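Local coordinates for protein ADP-ribose pyrophosphatase MutT (Rickettsia felis, PDB 4KYX) that probably hydrolyses diphosphate bonds in nucleotide substrates such as ADP-ribose or oxidised dGTP, as a magnesium-dependent member of the Nudix family, at residues 106-111 against 115-120; 48-53 against 59-64; 54-59 against 72-77. One frame throughout, in Å; residues are numbered along the deposited sequence. Where two conformers were deposited one is given.

Contact 1 (106-111 against 115-120)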
loop_
_atom_site.group_PDB
_atom_site.type_symbol
_atom_site.label_atom_id
_atom_site.label_comp_id
_atom_site.label_asym_id
_atom_site.label_seq_id
_atom_site.Cartn_x
_atom_site.Cartn_y
_atom_site.Cartn_z
ATOM N N LEU A 106 -7.065 -3.495 -27.963
ATOM C CA LEU A 106 -6.279 -4.396 -27.145
ATOM C C LEU A 106 -5.218 -5.084 -27.976
ATOM O O LEU A 106 -5.529 -5.653 -29.047
ATOM C CB LEU A 106 -7.194 -5.441 -26.541
ATOM C CG LEU A 106 -6.537 -6.635 -25.789
ATOM C CD1 LEU A 106 -5.786 -6.080 -24.554
ATOM C CD2 LEU A 106 -7.598 -7.642 -25.396
ATOM N N GLN A 107 -3.963 -4.982 -27.530
ATOM C CA GLN A 107 -2.857 -5.721 -28.149
ATOM C C GLN A 107 -1.986 -6.270 -27.055
ATOM O O GLN A 107 -1.804 -5.615 -26.018
ATOM C CB GLN A 107 -2.013 -4.825 -29.057
ATOM C CG GLN A 107 -2.785 -4.342 -30.241
ATOM C CD GLN A 107 -1.954 -3.486 -31.181
ATOM O OE1 GLN A 107 -0.744 -3.389 -31.054
ATOM N NE2 GLN A 107 -2.612 -2.881 -32.157
ATOM N N ASN A 108 -1.426 -7.454 -27.287
ATOM C CA ASN A 108 -0.445 -7.997 -26.342
ATOM C C ASN A 108 0.937 -7.412 -26.638
ATOM O O ASN A 108 1.693 -7.929 -27.510
ATOM C CB ASN A 108 -0.381 -9.513 -26.483
ATOM C CG ASN A 108 0.452 -10.170 -25.424
ATOM O OD1 ASN A 108 1.058 -9.500 -24.591
ATOM N ND2 ASN A 108 0.456 -11.503 -25.410
ATOM N N LEU A 109 1.280 -6.348 -25.924
ATOM C CA LEU A 109 2.518 -5.685 -26.154
ATOM C C LEU A 109 3.726 -6.263 -25.457
ATOM O O LEU A 109 4.828 -5.823 -25.733
ATOM C CB LEU A 109 2.363 -4.181 -25.805
ATOM C CG LEU A 109 1.303 -3.512 -26.681
ATOM C CD1 LEU A 109 1.158 -2.031 -26.323
ATOM C CD2 LEU A 109 1.614 -3.686 -28.163
ATOM N N GLU A 110 3.542 -7.222 -24.554
ATOM C CA GLU A 110 4.668 -7.912 -23.888
ATOM C C GLU A 110 4.479 -9.423 -24.027
ATOM O O GLU A 110 4.247 -10.145 -23.041
ATOM C CB GLU A 110 4.778 -7.484 -22.437
ATOM C CG GLU A 110 5.003 -5.973 -22.298
ATOM C CD GLU A 110 5.407 -5.524 -20.903
ATOM O OE1 GLU A 110 4.932 -6.099 -19.896
ATOM O OE2 GLU A 110 6.208 -4.576 -20.824
ATOM N N PRO A 111 4.571 -9.907 -25.272
ATOM C CA PRO A 111 4.240 -11.322 -25.493
ATOM C C PRO A 111 5.227 -12.328 -24.919
ATOM O O PRO A 111 4.907 -13.509 -24.834
ATOM C CB PRO A 111 4.191 -11.464 -27.022
ATOM C CG PRO A 111 4.727 -10.200 -27.597
ATOM C CD PRO A 111 5.072 -9.248 -26.495
ATOM N N GLU A 115 1.223 -14.730 -22.225
ATOM C CA GLU A 115 0.834 -15.548 -23.387
ATOM C C GLU A 115 -0.269 -14.880 -24.200
ATOM O O GLU A 115 -0.173 -14.714 -25.440
ATOM C CB GLU A 115 0.419 -16.936 -22.887
ATOM C CG GLU A 115 0.140 -17.943 -24.008
ATOM C CD GLU A 115 1.341 -18.223 -24.899
ATOM O OE1 GLU A 115 2.420 -18.509 -24.326
ATOM O OE2 GLU A 115 1.201 -18.234 -26.170
ATOM N N ASN A 116 -1.347 -14.517 -23.511
ATOM C CA ASN A 116 -2.448 -13.812 -24.095
ATOM C C ASN A 116 -3.280 -13.121 -23.021
ATOM O O ASN A 116 -3.254 -13.509 -21.886
ATOM C CB ASN A 116 -3.295 -14.770 -24.910
ATOM C CG ASN A 116 -4.152 -15.644 -24.058
ATOM O OD1 ASN A 116 -3.693 -16.635 -23.447
ATOM N ND2 ASN A 116 -5.436 -15.281 -23.986
ATOM N N TRP A 117 -3.962 -12.055 -23.417
ATOM C CA TRP A 117 -4.925 -11.359 -22.578
ATOM C C TRP A 117 -6.315 -11.839 -22.978
ATOM O O TRP A 117 -6.505 -12.261 -24.135
ATOM C CB TRP A 117 -4.803 -9.863 -22.813
ATOM C CG TRP A 117 -3.468 -9.290 -22.339
ATOM C CD1 TRP A 117 -2.355 -9.134 -23.088
ATOM C CD2 TRP A 117 -3.130 -8.830 -21.034
ATOM N NE1 TRP A 117 -1.350 -8.639 -22.349
ATOM C CE2 TRP A 117 -1.806 -8.391 -21.089
ATOM C CE3 TRP A 117 -3.803 -8.803 -19.813
ATOM C CZ2 TRP A 117 -1.139 -7.929 -19.985
ATOM C CZ3 TRP A 117 -3.171 -8.264 -18.736
ATOM C CH2 TRP A 117 -1.848 -7.850 -18.819
ATOM N N GLN A 118 -7.259 -11.808 -22.042
ATOM C CA GLN A 118 -8.667 -12.066 -22.340
ATOM C C GLN A 118 -9.582 -11.407 -21.296
ATOM O O GLN A 118 -9.155 -11.089 -20.187
ATOM C CB GLN A 118 -8.896 -13.582 -22.430
ATOM C CG GLN A 118 -10.323 -14.052 -22.648
ATOM C CD GLN A 118 -10.934 -13.518 -23.935
ATOM O OE1 GLN A 118 -11.124 -12.295 -24.097
ATOM N NE2 GLN A 118 -11.277 -14.414 -24.828
ATOM N N TRP A 119 -10.809 -11.112 -21.717
ATOM C CA TRP A 119 -11.865 -10.542 -20.857
ATOM C C TRP A 119 -12.606 -11.672 -20.142
ATOM O O TRP A 119 -12.951 -12.686 -20.778
ATOM C CB TRP A 119 -12.813 -9.729 -21.719
ATOM C CG TRP A 119 -12.116 -8.594 -22.432
ATOM C CD1 TRP A 119 -11.757 -8.555 -23.736
ATOM C CD2 TRP A 119 -11.688 -7.333 -21.854
ATOM N NE1 TRP A 119 -11.148 -7.341 -24.028
ATOM C CE2 TRP A 119 -11.113 -6.569 -22.898
ATOM C CE3 TRP A 119 -11.821 -6.756 -20.609
ATOM C CZ2 TRP A 119 -10.593 -5.302 -22.692
ATOM C CZ3 TRP A 119 -11.305 -5.519 -20.403
ATOM C CH2 TRP A 119 -10.708 -4.791 -21.427
ATOM N N PHE A 120 -12.879 -11.504 -18.865
ATOM C CA PHE A 120 -13.573 -12.499 -18.033
ATOM C C PHE A 120 -14.669 -11.842 -17.234
ATOM O O PHE A 120 -14.453 -10.772 -16.645
ATOM C CB PHE A 120 -12.621 -13.135 -17.039
ATOM C CG PHE A 120 -11.569 -13.987 -17.680
ATOM C CD1 PHE A 120 -10.365 -13.438 -18.043
ATOM C CD2 PHE A 120 -11.789 -15.334 -17.909
ATOM C CE1 PHE A 120 -9.377 -14.207 -18.606
ATOM C CE2 PHE A 120 -10.804 -16.117 -18.506
ATOM C CZ PHE A 120 -9.598 -15.556 -18.879
HETATM O O HOH W 1 1.501 -7.586 -22.397
HETATM O O HOH W 2 2.514 -14.389 -26.261
#
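Asn108 and Asn116 mark the closest approach of the two backbones, with their CA atoms 6.5 Å apart. The loop 106-111 runs roughly antiparallel to 115-120, and the chain turns back between them. This is a surface part of the Nudix fold. Strand 116-120 is an edge strand of the small antiparallel sheet and pairs by backbone with strand 28-34, through Asn116 to Lys32 and Gln118 to Leu30. The loop instead gives backbone bonds from Gln107 and Leu109 to Thr67 and Glu66, at the end of helix 55-67. Side chains and water therefore make the join between loop and strand.

Asn108 is the polar centre. Its CG lies anti to the backbone N (chi1 -172°), which carries the amide over to Trp117. Amide and indole planes stand 85° apart, and OD1 lies at the ring edge, near its plane. Trp117 NE1 donates to Asn108 OD1 in a weak, bent bond of 3.4 Å, with an N-H...O angle of 134°. The other end of the amide, ND2, is hydrogen-bonded to Val114 O in the turn.

Leu106 supplies the apolar part. Its CD1 sits 4.3 Å from Trp117 CB, and its CD2 comes 3.8 Å from Trp119 NE1, obliquely to that ring. Trp117 also touches Glu66 and Thr67, so its indole is shared between the loop and helix 55-67.

At the turn, a water lies 2.8 Å from Glu115 O and also meets Pro111 O. Nearer the indole, another water gives a bridged route beside the weak direct bond, and the indole N-H is shared between Asn108 OD1 and this water. It donates to Asn108 OD1 at 2.9 Å and accepts from Trp117 NE1 at 3.0 Å and from Glu110 N at 3.0 Å.

Contact 2 (48-53 against 59-64)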
loop_
_atom_site.group_PDB
_atom_site.type_symbol
_atom_site.label_atom_id
_atom_site.label_comp_id
_atom_site.label_asym_id
_atom_site.label_seq_id
_atom_site.Cartn_x
_atom_site.Cartn_y
_atom_site.Cartn_z
ATOM N N HIS A 48 5.621 -2.494 -11.307
ATOM C CA HIS A 48 6.229 -1.804 -10.175
ATOM C C HIS A 48 5.934 -0.313 -10.194
ATOM O O HIS A 48 6.009 0.330 -11.248
ATOM C CB HIS A 48 7.725 -1.963 -10.269
ATOM C CG HIS A 48 8.201 -3.310 -9.884
ATOM N ND1 HIS A 48 9.017 -4.061 -10.696
ATOM C CD2 HIS A 48 8.007 -4.045 -8.762
ATOM C CE1 HIS A 48 9.287 -5.216 -10.114
ATOM N NE2 HIS A 48 8.690 -5.234 -8.939
ATOM N N LEU A 49 5.625 0.259 -9.032
ATOM C CA LEU A 49 5.552 1.719 -8.909
ATOM C C LEU A 49 6.958 2.288 -9.134
ATOM O O LEU A 49 7.926 1.809 -8.549
ATOM C CB LEU A 49 5.054 2.108 -7.499
ATOM C CG LEU A 49 4.859 3.613 -7.265
ATOM C CD1 LEU A 49 3.758 4.216 -8.125
ATOM C CD2 LEU A 49 4.521 3.810 -5.815
ATOM N N GLU A 50 7.086 3.279 -9.998
ATOM C CA GLU A 50 8.378 3.879 -10.233
ATOM C C GLU A 50 8.531 5.124 -9.377
ATOM O O GLU A 50 7.549 5.762 -8.967
ATOM C CB GLU A 50 8.590 4.245 -11.701
ATOM C CG GLU A 50 8.722 3.039 -12.610
ATOM C CD GLU A 50 8.879 3.403 -14.086
ATOM O OE1 GLU A 50 9.056 4.592 -14.409
ATOM O OE2 GLU A 50 8.782 2.465 -14.927
ATOM N N PHE A 51 9.782 5.482 -9.124
ATOM C CA PHE A 51 10.067 6.658 -8.298
ATOM C C PHE A 51 9.378 7.887 -8.883
ATOM O O PHE A 51 9.506 8.158 -10.065
ATOM C CB PHE A 51 11.562 6.921 -8.217
ATOM C CG PHE A 51 11.921 8.179 -7.461
ATOM C CD1 PHE A 51 11.913 9.439 -8.077
ATOM C CD2 PHE A 51 12.285 8.104 -6.132
ATOM C CE1 PHE A 51 12.249 10.576 -7.345
ATOM C CE2 PHE A 51 12.627 9.238 -5.417
ATOM C CZ PHE A 51 12.590 10.475 -6.030
ATOM N N GLY A 52 8.699 8.656 -8.040
ATOM C CA GLY A 52 8.117 9.911 -8.460
ATOM C C GLY A 52 6.685 9.858 -8.957
ATOM O O GLY A 52 6.061 10.902 -9.046
ATOM N N GLU A 53 6.175 8.673 -9.213
ATOM C CA GLU A 53 4.819 8.453 -9.709
ATOM C C GLU A 53 3.734 8.425 -8.647
ATOM O O GLU A 53 3.920 7.948 -7.552
ATOM C CB GLU A 53 4.719 7.115 -10.437
ATOM C CG GLU A 53 5.528 6.918 -11.673
ATOM C CD GLU A 53 5.112 5.668 -12.395
ATOM O OE1 GLU A 53 4.551 5.840 -13.493
ATOM O OE2 GLU A 53 5.289 4.501 -11.890
ATOM N N ALA A 59 -0.687 3.364 -12.898
ATOM C CA ALA A 59 -1.773 2.522 -13.420
ATOM C C ALA A 59 -2.040 2.811 -14.901
ATOM O O ALA A 59 -1.985 1.883 -15.766
ATOM C CB ALA A 59 -3.037 2.700 -12.609
ATOM N N ILE A 60 -2.247 4.085 -15.211
ATOM C CA ILE A 60 -2.420 4.491 -16.599
ATOM C C ILE A 60 -1.237 4.072 -17.534
ATOM O O ILE A 60 -1.455 3.485 -18.598
ATOM C CB ILE A 60 -2.755 5.996 -16.728
ATOM C CG1 ILE A 60 -4.089 6.303 -16.030
ATOM C CG2 ILE A 60 -2.833 6.401 -18.193
ATOM C CD1 ILE A 60 -4.329 7.784 -15.812
ATOM N N ARG A 61 -0.016 4.366 -17.142
ATOM C CA ARG A 61 1.197 4.015 -17.869
ATOM C C ARG A 61 1.309 2.488 -18.091
ATOM O O ARG A 61 1.481 2.007 -19.257
ATOM C CB ARG A 61 2.425 4.490 -17.097
ATOM C CG ARG A 61 3.707 4.076 -17.762
ATOM C CD ARG A 61 4.903 4.648 -17.073
ATOM N NE ARG A 61 5.066 4.156 -15.711
ATOM C CZ ARG A 61 5.422 2.929 -15.361
ATOM N NH1 ARG A 61 5.639 1.978 -16.268
ATOM N NH2 ARG A 61 5.557 2.632 -14.073
ATOM N N GLU A 62 1.171 1.738 -17.013
ATOM C CA GLU A 62 1.354 0.272 -17.068
ATOM C C GLU A 62 0.341 -0.382 -17.988
ATOM O O GLU A 62 0.703 -1.234 -18.842
ATOM C CB GLU A 62 1.301 -0.292 -15.670
ATOM C CG GLU A 62 2.587 0.057 -14.942
ATOM C CD GLU A 62 2.727 -0.589 -13.605
ATOM O OE1 GLU A 62 1.718 -1.039 -12.967
ATOM O OE2 GLU A 62 3.885 -0.531 -13.118
ATOM N N VAL A 63 -0.921 0.029 -17.862
ATOM C CA VAL A 63 -1.987 -0.494 -18.735
ATOM C C VAL A 63 -1.666 -0.211 -20.218
ATOM O O VAL A 63 -1.785 -1.100 -21.096
ATOM C CB VAL A 63 -3.385 0.019 -18.308
ATOM C CG1 VAL A 63 -4.460 -0.289 -19.367
ATOM C CG2 VAL A 63 -3.751 -0.557 -16.949
ATOM N N LEU A 64 -1.260 1.027 -20.514
ATOM C CA LEU A 64 -0.930 1.365 -21.893
ATOM C C LEU A 64 0.249 0.539 -22.411
ATOM O O LEU A 64 0.219 0.033 -23.570
ATOM C CB LEU A 64 -0.635 2.887 -22.052
ATOM C CG LEU A 64 -0.531 3.504 -23.439
ATOM C CD1 LEU A 64 -1.787 3.241 -24.227
ATOM C CD2 LEU A 64 -0.249 5.022 -23.246
HETATM O O HOH W 3 6.790 -0.415 -13.694
#
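Arg61 reaches from helix 55-67 to Glu50 and Glu53 in the preceding loop. Both segments belong to the Nudix box, the loop-helix signature of the family. CB points at the loop, and the chain stays extended through CG and CD. Arg61 CD passes 3.8 Å from Glu53 OE1. A bend at chi3 (64°) then turns the guanidinium side-on to Glu53. Arg61 NE donates to Glu53 OE1 at 2.8 Å and 174°, and Arg61 NH2 donates to Glu53 OE2 at 2.9 Å and 170°. Both oxygens lie in the guanidinium plane, but the tilted carboxylate is met on its syn sides from out of its own plane. The Glu50 carboxylate stacks over one face, somewhat tilted, with OE2 displaced toward the rim, 3.4 Å from Arg61 CZ. That salt bridge, 3.3 Å from Glu50 OE2 to Arg61 NH2, is charge alone, as no N-H points at the oxygen. NH1 has a long, weak ion pair with Glu65. Arg61 NH2 also makes a weak bond to a water that donates to His48 O, and a long salt bridge of 3.7 Å to Glu62 OE2.

Glu53 is itself steadied within the type II turn from Glu50 to Glu53, where Glu50 N donates to OE2 from the anti side. The paired bonds fix the guanidinium, and Arg61, shared by Glu53, Glu50 and, at long range, Glu62, probably helps position these Nudix-box glutamates.

Contact 3 (54-59 against 72-77)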
loop_
_atom_site.group_PDB
_atom_site.type_symbol
_atom_site.label_atom_id
_atom_site.label_comp_id
_atom_site.label_asym_id
_atom_site.label_seq_id
_atom_site.Cartn_x
_atom_site.Cartn_y
_atom_site.Cartn_z
ATOM N N THR A 54 2.573 8.904 -9.022
ATOM C CA THR A 54 1.362 8.638 -8.320
ATOM C C THR A 54 0.844 7.258 -8.711
ATOM O O THR A 54 1.220 6.705 -9.757
ATOM C CB THR A 54 0.282 9.717 -8.623
ATOM O OG1 THR A 54 -0.246 9.484 -9.902
ATOM C CG2 THR A 54 0.874 11.172 -8.492
ATOM N N PHE A 55 -0.001 6.704 -7.856
ATOM C CA PHE A 55 -0.577 5.377 -8.111
ATOM C C PHE A 55 -1.368 5.463 -9.393
ATOM O O PHE A 55 -1.313 4.526 -10.150
ATOM C CB PHE A 55 -1.520 4.898 -7.030
ATOM C CG PHE A 55 -0.885 4.776 -5.639
ATOM C CD1 PHE A 55 0.473 4.547 -5.483
ATOM C CD2 PHE A 55 -1.674 4.926 -4.503
ATOM C CE1 PHE A 55 1.027 4.473 -4.210
ATOM C CE2 PHE A 55 -1.135 4.827 -3.240
ATOM C CZ PHE A 55 0.207 4.602 -3.093
ATOM N N GLU A 56 -2.026 6.598 -9.642
ATOM C CA GLU A 56 -2.905 6.733 -10.790
ATOM C C GLU A 56 -2.083 6.872 -12.067
ATOM O O GLU A 56 -2.450 6.255 -13.074
ATOM C CB GLU A 56 -3.871 7.909 -10.644
ATOM C CG GLU A 56 -4.887 7.718 -9.508
ATOM C CD GLU A 56 -4.319 8.143 -8.136
ATOM O OE1 GLU A 56 -3.191 8.734 -7.995
ATOM O OE2 GLU A 56 -5.022 7.854 -7.146
ATOM N N GLU A 57 -0.976 7.610 -12.018
ATOM C CA GLU A 57 -0.058 7.736 -13.177
ATOM C C GLU A 57 0.502 6.352 -13.561
ATOM O O GLU A 57 0.593 5.986 -14.722
ATOM C CB GLU A 57 1.122 8.668 -12.871
ATOM C CG GLU A 57 0.786 10.123 -12.913
ATOM C CD GLU A 57 1.823 11.044 -12.251
ATOM O OE1 GLU A 57 2.740 10.581 -11.501
ATOM O OE2 GLU A 57 1.686 12.274 -12.501
ATOM N N CYS A 58 0.887 5.599 -12.525
ATOM C CA CYS A 58 1.521 4.318 -12.740
ATOM C C CYS A 58 0.537 3.388 -13.412
ATOM O O CYS A 58 0.866 2.726 -14.401
ATOM C CB CYS A 58 2.038 3.789 -11.392
ATOM S SG CYS A 58 2.748 2.126 -11.557
ATOM N N ALA A 59 -0.687 3.364 -12.898
ATOM C CA ALA A 59 -1.773 2.522 -13.420
ATOM C C ALA A 59 -2.040 2.811 -14.901
ATOM O O ALA A 59 -1.985 1.883 -15.766
ATOM C CB ALA A 59 -3.037 2.700 -12.609
ATOM N N GLU A 72 -9.089 5.579 -17.971
ATOM C CA GLU A 72 -9.287 6.868 -17.350
ATOM C C GLU A 72 -9.679 6.734 -15.869
ATOM O O GLU A 72 -10.305 5.743 -15.483
ATOM C CB GLU A 72 -10.339 7.700 -18.110
ATOM C CG GLU A 72 -11.736 7.103 -18.073
ATOM C CD GLU A 72 -12.836 7.969 -18.695
ATOM O OE1 GLU A 72 -12.565 8.996 -19.449
ATOM O OE2 GLU A 72 -14.010 7.567 -18.450
ATOM N N ASN A 73 -9.299 7.745 -15.094
ATOM C CA ASN A 73 -9.726 7.967 -13.695
ATOM C C ASN A 73 -9.721 6.695 -12.848
ATOM O O ASN A 73 -10.755 6.291 -12.305
ATOM C CB ASN A 73 -11.104 8.603 -13.669
ATOM C CG ASN A 73 -11.107 9.973 -14.311
ATOM O OD1 ASN A 73 -11.947 10.265 -15.132
ATOM N ND2 ASN A 73 -10.145 10.797 -13.949
ATOM N N PRO A 74 -8.548 6.066 -12.760
ATOM C CA PRO A 74 -8.476 4.820 -11.989
ATOM C C PRO A 74 -8.810 5.107 -10.537
ATOM O O PRO A 74 -8.395 6.172 -9.985
ATOM C CB PRO A 74 -7.032 4.377 -12.157
ATOM C CG PRO A 74 -6.294 5.584 -12.569
ATOM C CD PRO A 74 -7.235 6.464 -13.289
ATOM N N GLN A 75 -9.566 4.187 -9.949
ATOM C CA GLN A 75 -10.075 4.258 -8.607
ATOM C C GLN A 75 -9.385 3.273 -7.681
ATOM O O GLN A 75 -9.259 2.102 -7.965
ATOM C CB GLN A 75 -11.581 4.004 -8.558
ATOM C CG GLN A 75 -12.417 4.988 -9.347
ATOM C CD GLN A 75 -12.263 6.425 -8.861
ATOM O OE1 GLN A 75 -12.502 6.745 -7.670
ATOM N NE2 GLN A 75 -11.841 7.318 -9.772
ATOM N N PHE A 76 -8.942 3.759 -6.545
ATOM C CA PHE A 76 -8.237 2.911 -5.544
ATOM C C PHE A 76 -9.195 1.891 -4.962
ATOM O O PHE A 76 -10.296 2.242 -4.531
ATOM C CB PHE A 76 -7.665 3.864 -4.502
ATOM C CG PHE A 76 -6.701 3.262 -3.558
ATOM C CD1 PHE A 76 -7.142 2.533 -2.480
ATOM C CD2 PHE A 76 -5.372 3.499 -3.691
ATOM C CE1 PHE A 76 -6.241 1.998 -1.557
ATOM C CE2 PHE A 76 -4.472 2.989 -2.790
ATOM C CZ PHE A 76 -4.901 2.221 -1.730
ATOM N N ILE A 77 -8.855 0.603 -4.985
ATOM C CA ILE A 77 -9.744 -0.479 -4.532
ATOM C C ILE A 77 -9.232 -1.204 -3.278
ATOM O O ILE A 77 -9.999 -1.575 -2.416
ATOM C CB ILE A 77 -9.927 -1.569 -5.625
ATOM C CG1 ILE A 77 -10.663 -1.026 -6.861
ATOM C CG2 ILE A 77 -10.647 -2.808 -5.081
ATOM C CD1 ILE A 77 -12.070 -0.505 -6.627
HETATM O O HOH W 4 -7.521 6.672 -7.266
#
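Phe55 and Phe76 meet in the tight, apolar part of this contact, where the start of helix 55-67 lies against the start of strand 75-84. Phe55 CD2 comes 3.8 Å from Phe76 CE2 and lies at the edge of the Phe76 ring, near its plane. Next to them the buried Pro74 turns its ring to the helix. Its CG packs 3.9 Å from Glu56 CB and, more distantly, 4.4 Å from Ala59 CB.

The other side is polar and wetter. The Glu56 chain bends at chi2 (84°), which lifts the carboxylate away from the proline ring. A water there donates to Glu56 OE2 at 2.8 Å and to Pro74 O at 2.9 Å, so it bridges helix 55-67 and segment 72-77. Glu56 OE2 is also hydrogen-bonded to Tyr142 OH of the second subunit, whose ring stacks on Phe76.

Phe55 also packs on Ile17 and Ile94, and Pro74 on Leu96. The contact thus joins helix 55-67 to strands 14-22, 75-84 and 89-99 of the larger mixed sheet.

Contacts 2 and 3 share helix 55-67, including Ala59, and their centres are 9 Å apart. Cys58 lies against Leu49 and Glu53, joining the two contacts. Contact 3 is buried and mainly apolar. Contact 2 is a surface contact ruled by salt bridges. Both also reach the second subunit. Contact 1 is a surface contact too, but it relies on weak bonds, waters and indoles rather than charge. It joins an outer strand of the smaller sheet to a loop at the end of helix 55-67. It lies about 18 Å between centres from contact 2, and touches it through Leu109 CD1, 3.6 Å from Leu64 O. Contact 3 does not touch contact 1.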